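Local coordinates for protein cytosol aminopeptidase (Coxiella burnetii, PDB 3IJ3) that probably removes N-terminal residues from peptides as a manganese-dependent metalloaminopeptidase of the M17 family, at residues P49-L52 against R58-Q61; I75-I78 against A84-R87; F113-D118 against E127-A132. One frame throughout, in Å; residues are numbered along the deposited sequence.

All three contacts lie in the N-terminal part of the chain, in sequence. Contacts 1 and 2 adjoin at the outer end, where Trp51 and Thr59 pack on Ile78, and both reach a second subunit; each is partly buried. The touching residues of contact 3 are all buried; its centre lies about 22 Å from that of the chain, against about 42 and 35 Å for the centres of contacts 1 and 2, and no other subunit reaches its segments. Contacts 2 and 3 both involve the six-stranded sheet and meet through Leu85 and Phe113. Backbone hydrogen bonds make contact 2, methyl packing makes contact 3, and contact 1 combines apolar packing with an amide laid against a carbonyl.

Contact 1 of 3, residues P49-L52 against R58-Q61; sequences PDWL and RTQQ
The indole of Trp51 and the carboxamide of Gln60 are the flat groups of this contact, and they meet the opposite segment in different ways. The six-membered ring of Trp51 presents CH2 to the methyl CG2 of Thr59, which approaches obliquely at 4.4 Å. The amide of Gln60 instead has the backbone oxygen of Leu52 over one face: Leu52 O lies 3.2 Å from Gln60 CD, almost straight above that carbon. Although Gln60 NE2 is 3.3 Å from Leu52 O, its N-H bonds lie in the amide plane and do not aim at this oxygen, so the pair is not a hydrogen bond. NE2 is bonded instead to the carbonyl of Gln55 in the connection between the helices, which helps to fix the rotation of the amide. The Gln60 chain, extended beyond CG (chi2 -167°), carries the amide to the C-terminal end of the first helix. Leu52 CD2 lies 4.1 Å from Gln60 CA, against the backbone of the second helix. Thr59 divides its roles: the methyl serves the apolar side, while OG1 is hydrogen-bonded to Asp56 just ahead of its own helix. Helices 48-52 and 57-66 are two short helices in succession, joined by a brief connection in which the hydroxyl of Thr54 is hydrogen-bonded to the carbonyl of Trp51. Trp51 reaches Gln41 and Met43 of strand 38-43 and Arg87 and Leu89 of strand 85-91, and together with Thr59 it rests on Ile78 of strand 75-79, seating both helices against the end of the sheet formed by strands 38-43, 85-91 and 75-79, the last its edge strand within the chain.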
# COMPACT_ATOMS: atom_id res chain seq x y z
N PRO A 49 37.93 33.48 -26.76
CA PRO A 49 38.54 34.79 -26.93
C PRO A 49 39.62 34.82 -28.02
O PRO A 49 39.60 35.71 -28.87
CB PRO A 49 39.15 35.08 -25.55
CG PRO A 49 38.29 34.33 -24.62
CD PRO A 49 37.94 33.06 -25.35
N ASP A 50 40.53 33.85 -27.99
CA ASP A 50 41.58 33.74 -29.01
C ASP A 50 41.02 33.45 -30.39
O ASP A 50 41.53 33.94 -31.38
CB ASP A 50 42.59 32.64 -28.65
CG ASP A 50 43.49 33.01 -27.49
OD1 ASP A 50 43.61 34.20 -27.18
OD2 ASP A 50 44.08 32.08 -26.91
N TRP A 51 39.99 32.62 -30.46
CA TRP A 51 39.38 32.31 -31.74
C TRP A 51 38.77 33.59 -32.33
O TRP A 51 38.97 33.88 -33.51
CB TRP A 51 38.31 31.23 -31.63
CG TRP A 51 37.70 30.94 -32.94
CD1 TRP A 51 38.24 30.17 -33.93
CD2 TRP A 51 36.45 31.41 -33.43
NE1 TRP A 51 37.40 30.13 -35.01
CE2 TRP A 51 36.29 30.89 -34.73
CE3 TRP A 51 35.44 32.23 -32.91
CZ2 TRP A 51 35.17 31.15 -35.51
CZ3 TRP A 51 34.34 32.51 -33.69
CH2 TRP A 51 34.21 31.97 -34.97
N LEU A 52 38.03 34.34 -31.51
CA LEU A 52 37.39 35.59 -31.98
C LEU A 52 38.39 36.56 -32.58
O LEU A 52 38.10 37.24 -33.56
CB LEU A 52 36.61 36.27 -30.86
CG LEU A 52 35.30 35.59 -30.49
CD1 LEU A 52 34.78 36.06 -29.13
CD2 LEU A 52 34.25 35.78 -31.60
N ARG A 58 32.50 42.06 -37.93
CA ARG A 58 31.09 41.66 -37.84
C ARG A 58 30.91 40.37 -37.02
O ARG A 58 29.99 40.28 -36.20
CB ARG A 58 30.49 41.50 -39.25
CG ARG A 58 29.10 40.89 -39.28
CD ARG A 58 28.58 40.68 -40.72
NE ARG A 58 28.26 41.95 -41.36
CZ ARG A 58 28.94 42.53 -42.36
NH1 ARG A 58 30.00 41.94 -42.92
NH2 ARG A 58 28.52 43.71 -42.83
N THR A 59 31.80 39.39 -37.24
CA THR A 59 31.73 38.11 -36.52
C THR A 59 32.02 38.33 -35.01
O THR A 59 31.30 37.80 -34.14
CB THR A 59 32.70 37.10 -37.15
OG1 THR A 59 32.30 36.87 -38.51
CG2 THR A 59 32.69 35.79 -36.40
N GLN A 60 33.04 39.12 -34.71
CA GLN A 60 33.36 39.43 -33.32
C GLN A 60 32.17 40.13 -32.64
O GLN A 60 31.81 39.77 -31.51
CB GLN A 60 34.64 40.27 -33.19
CG GLN A 60 35.88 39.59 -33.77
CD GLN A 60 37.18 40.26 -33.36
OE1 GLN A 60 37.36 40.62 -32.20
NE2 GLN A 60 38.11 40.41 -34.31
N GLN A 61 31.56 41.11 -33.31
CA GLN A 61 30.39 41.82 -32.73
C GLN A 61 29.21 40.88 -32.48
O GLN A 61 28.54 40.95 -31.43
CB GLN A 61 29.91 42.93 -33.66
CG GLN A 61 30.91 44.08 -33.91
CD GLN A 61 31.04 45.04 -32.73
OE1 GLN A 61 30.44 44.84 -31.66
NE2 GLN A 61 31.84 46.10 -32.93

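Contact 2 of 3, residues I75-I78 against A84-R87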
# COMPACT_ATOMS: atom_id res chain seq x y z
N ILE A 75 24.48 26.88 -29.08
CA ILE A 75 25.09 27.17 -30.36
C ILE A 75 25.06 28.66 -30.66
O ILE A 75 24.33 29.44 -30.04
CB ILE A 75 24.41 26.40 -31.54
CG1 ILE A 75 22.94 26.81 -31.71
CG2 ILE A 75 24.50 24.90 -31.32
CD1 ILE A 75 22.30 26.36 -33.02
N CYS A 76 25.91 29.05 -31.60
CA CYS A 76 25.93 30.41 -32.10
C CYS A 76 25.95 30.31 -33.62
O CYS A 76 26.94 29.84 -34.20
CB CYS A 76 27.14 31.21 -31.60
SG CYS A 76 27.12 32.95 -32.16
N SER A 77 24.82 30.66 -34.25
CA SER A 77 24.72 30.70 -35.71
C SER A 77 25.23 32.06 -36.16
O SER A 77 24.68 33.10 -35.77
CB SER A 77 23.26 30.50 -36.14
OG SER A 77 22.79 29.24 -35.69
N ILE A 78 26.30 32.06 -36.94
CA ILE A 78 26.98 33.29 -37.38
C ILE A 78 26.62 33.65 -38.81
O ILE A 78 26.80 32.84 -39.71
CB ILE A 78 28.50 33.13 -37.29
CG1 ILE A 78 28.91 32.81 -35.85
CG2 ILE A 78 29.22 34.39 -37.81
CD1 ILE A 78 30.35 32.41 -35.72
N ALA A 84 23.07 35.03 -44.98
CA ALA A 84 23.01 33.58 -45.03
C ALA A 84 23.88 33.11 -43.88
O ALA A 84 24.61 33.90 -43.29
CB ALA A 84 23.57 33.06 -46.36
N LEU A 85 23.81 31.82 -43.56
CA LEU A 85 24.58 31.25 -42.44
C LEU A 85 26.03 30.95 -42.86
O LEU A 85 26.27 30.22 -43.83
CB LEU A 85 23.86 29.99 -41.91
CG LEU A 85 24.22 29.34 -40.58
CD1 LEU A 85 24.03 30.29 -39.42
CD2 LEU A 85 23.37 28.08 -40.33
N GLN A 86 26.98 31.50 -42.10
CA GLN A 86 28.40 31.33 -42.36
C GLN A 86 28.98 30.11 -41.61
O GLN A 86 29.77 29.35 -42.17
CB GLN A 86 29.14 32.59 -41.84
CG GLN A 86 30.66 32.56 -41.95
CD GLN A 86 31.33 33.76 -41.27
OE1 GLN A 86 32.31 33.59 -40.57
NE2 GLN A 86 30.79 34.95 -41.46
N ARG A 87 28.56 29.94 -40.36
CA ARG A 87 29.14 28.92 -39.47
C ARG A 87 28.32 28.77 -38.24
O ARG A 87 27.62 29.69 -37.84
CB ARG A 87 30.56 29.38 -39.05
CG ARG A 87 31.26 28.63 -37.89
CD ARG A 87 32.67 29.24 -37.60
NE ARG A 87 33.44 29.30 -38.83
CZ ARG A 87 34.19 28.31 -39.32
NH1 ARG A 87 34.35 27.16 -38.67
NH2 ARG A 87 34.82 28.50 -40.47
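Cys76 passes Arg87 backbone to backbone, its own hydrogen bonds being made with Leu89 further along the partner strand, while its side chain packs on Trp62 and Ser66 of helix 57-66. At Ser77, it is Leu85 that reaches over: with CG opposite its backbone N (chi1 -167°), it brings CD1 against Ser77 CB. Leu85 has two conformers, so the apparent closeness of the pair is doubtful; Ser77 also packs on Trp62 of a second subunit. At Ile78 the strands join: its N donates to Arg87 O over 2.9 Å, an almost straight bond at 171°. Its carbonyl oxygen takes two donors, Gln86 N at 2.7 Å and, weakly, Arg87 N at 3.5 Å. Two residues thus face one, a classic beta bulge in the hairpin of strands 75-79 and 85-91, and the helical backbone angles of Gln86 (-91°, -42°) take up the extra residue. The bulge also brings Gln86 CB to within 3.2 Å of Ile78 O. Further out, the side chains of Ile78 and Gln86 cross obliquely, with Ile78 CG2 4.0 Å from Gln86 NE2. Ile78 and Arg87 share one face of the sheet, where Ile78 CD1 lies 4.4 Å from Arg87 CD.

Contact 3 of 3, residues F113-D118 against E127-A132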
# COMPACT_ATOMS: atom_id res chain seq x y z
N PHE A 113 25.38 20.83 -43.60
CA PHE A 113 26.50 21.17 -42.71
C PHE A 113 27.66 20.20 -42.83
O PHE A 113 27.53 19.13 -43.42
CB PHE A 113 26.01 21.21 -41.25
CG PHE A 113 24.91 22.23 -40.99
CD1 PHE A 113 25.23 23.50 -40.51
CD2 PHE A 113 23.57 21.93 -41.23
CE1 PHE A 113 24.23 24.46 -40.27
CE2 PHE A 113 22.56 22.87 -41.01
CZ PHE A 113 22.89 24.15 -40.53
N GLN A 114 28.79 20.56 -42.25
CA GLN A 114 29.94 19.68 -42.26
C GLN A 114 30.74 19.92 -41.01
O GLN A 114 30.72 21.02 -40.45
CB GLN A 114 30.84 19.96 -43.47
CG GLN A 114 31.54 21.30 -43.36
CD GLN A 114 32.39 21.66 -44.55
OE1 GLN A 114 32.36 20.99 -45.59
NE2 GLN A 114 33.15 22.74 -44.42
N LEU A 115 31.43 18.87 -40.56
CA LEU A 115 32.35 18.95 -39.43
C LEU A 115 33.73 19.06 -40.05
O LEU A 115 33.90 18.77 -41.24
CB LEU A 115 32.30 17.68 -38.58
CG LEU A 115 30.95 17.35 -37.97
CD1 LEU A 115 31.15 16.21 -36.94
CD2 LEU A 115 30.35 18.58 -37.31
N ASN A 116 34.72 19.48 -39.26
CA ASN A 116 36.12 19.57 -39.71
C ASN A 116 36.97 18.61 -38.89
O ASN A 116 37.03 18.70 -37.67
CB ASN A 116 36.64 21.01 -39.57
CG ASN A 116 38.10 21.17 -40.01
OD1 ASN A 116 38.80 20.20 -40.31
ND2 ASN A 116 38.57 22.42 -40.06
N ARG A 117 37.62 17.67 -39.58
CA ARG A 117 38.49 16.66 -38.96
C ARG A 117 39.54 17.29 -38.05
O ARG A 117 39.86 16.75 -36.99
CB ARG A 117 39.14 15.82 -40.07
CG ARG A 117 40.24 14.83 -39.73
CD ARG A 117 39.87 13.79 -38.68
NE ARG A 117 40.24 14.19 -37.33
CZ ARG A 117 41.43 13.94 -36.76
NH1 ARG A 117 41.66 14.35 -35.53
NH2 ARG A 117 42.38 13.27 -37.41
N ASP A 118 40.05 18.46 -38.45
CA ASP A 118 41.06 19.16 -37.68
C ASP A 118 40.59 19.64 -36.31
O ASP A 118 41.42 19.98 -35.48
CB ASP A 118 41.61 20.36 -38.47
CG ASP A 118 42.43 19.93 -39.67
OD1 ASP A 118 42.69 18.72 -39.83
OD2 ASP A 118 42.82 20.82 -40.45
N GLU A 127 34.53 10.51 -35.77
CA GLU A 127 33.51 9.52 -36.13
C GLU A 127 32.37 9.47 -35.09
O GLU A 127 31.20 9.35 -35.45
CB GLU A 127 34.20 8.18 -36.33
CG GLU A 127 33.35 7.05 -36.79
CD GLU A 127 34.21 5.83 -37.11
OE1 GLU A 127 35.04 5.92 -38.05
OE2 GLU A 127 34.07 4.81 -36.42
N ARG A 128 32.71 9.56 -33.80
CA ARG A 128 31.67 9.60 -32.76
C ARG A 128 30.75 10.82 -32.89
O ARG A 128 29.55 10.74 -32.64
CB ARG A 128 32.28 9.63 -31.38
CG ARG A 128 32.95 8.39 -30.99
CD ARG A 128 33.48 8.51 -29.59
NE ARG A 128 34.33 7.38 -29.26
CZ ARG A 128 34.94 7.22 -28.11
NH1 ARG A 128 34.80 8.11 -27.13
NH2 ARG A 128 35.69 6.15 -27.94
N ALA A 129 31.32 11.97 -33.24
CA ALA A 129 30.55 13.17 -33.44
C ALA A 129 29.60 12.98 -34.64
O ALA A 129 28.44 13.36 -34.58
CB ALA A 129 31.47 14.39 -33.65
N LEU A 130 30.12 12.42 -35.74
CA LEU A 130 29.28 12.16 -36.90
C LEU A 130 28.09 11.25 -36.54
O LEU A 130 26.95 11.48 -36.94
CB LEU A 130 30.11 11.52 -38.03
CG LEU A 130 31.19 12.38 -38.68
CD1 LEU A 130 32.18 11.51 -39.48
CD2 LEU A 130 30.59 13.46 -39.56
N LEU A 131 28.38 10.19 -35.81
CA LEU A 131 27.33 9.25 -35.37
C LEU A 131 26.32 9.91 -34.41
O LEU A 131 25.11 9.79 -34.61
CB LEU A 131 27.97 8.02 -34.72
CG LEU A 131 27.00 6.97 -34.17
CD1 LEU A 131 26.14 6.41 -35.30
CD2 LEU A 131 27.80 5.88 -33.44
N ALA A 132 26.82 10.66 -33.43
CA ALA A 132 25.95 11.35 -32.46
C ALA A 132 24.97 12.25 -33.17
O ALA A 132 23.80 12.30 -32.79
CB ALA A 132 26.78 12.16 -31.44
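Beside Leu115, which packs on Ala129 and Leu130, the chain turns on a short polar bond: Asp118 N donates to Asn116 OD1 over 2.8 Å. This is an Asx turn, and the side-chain oxygen of Asn116 helps to lead the chain into the 3-10 segment that begins at Arg117. The donor stands above the carbonyl plane of the side-chain amide, 54° out of it. The contact itself is apolar and depends on a single methyl. Leu115 CD1 lies 3.8 Å from Ala129 CB and equally far from Leu130 CD2, so the branch lodges against two successive residues of the helix. With CD1 anti to CA (chi2 -169°), this methyl is carried well out from the Leu115 backbone towards the helix. Leu130 answers with its other branch, CD2, and the two leucine side chains run antiparallel, side by side, rather than meeting end on. Ala129 contributes its CB; the nearest CA atoms across the contact, Leu115 CA and Leu130 CA, are 7.9 Å apart. All three residues are buried. In the fold, the contact lies inside a beta-alpha-beta unit in which strand 111-114 is followed by helix 123-135 and then strand 151-154. Leu115 and Leu130 share Leu153 of that last strand, and Leu115 also reaches Ile40 of strand 38-43, while Ala129 touches Phe101 in a loop. Elsewhere on the helix, Leu131 packs on Trp166 and Leu167 of helix 157-178.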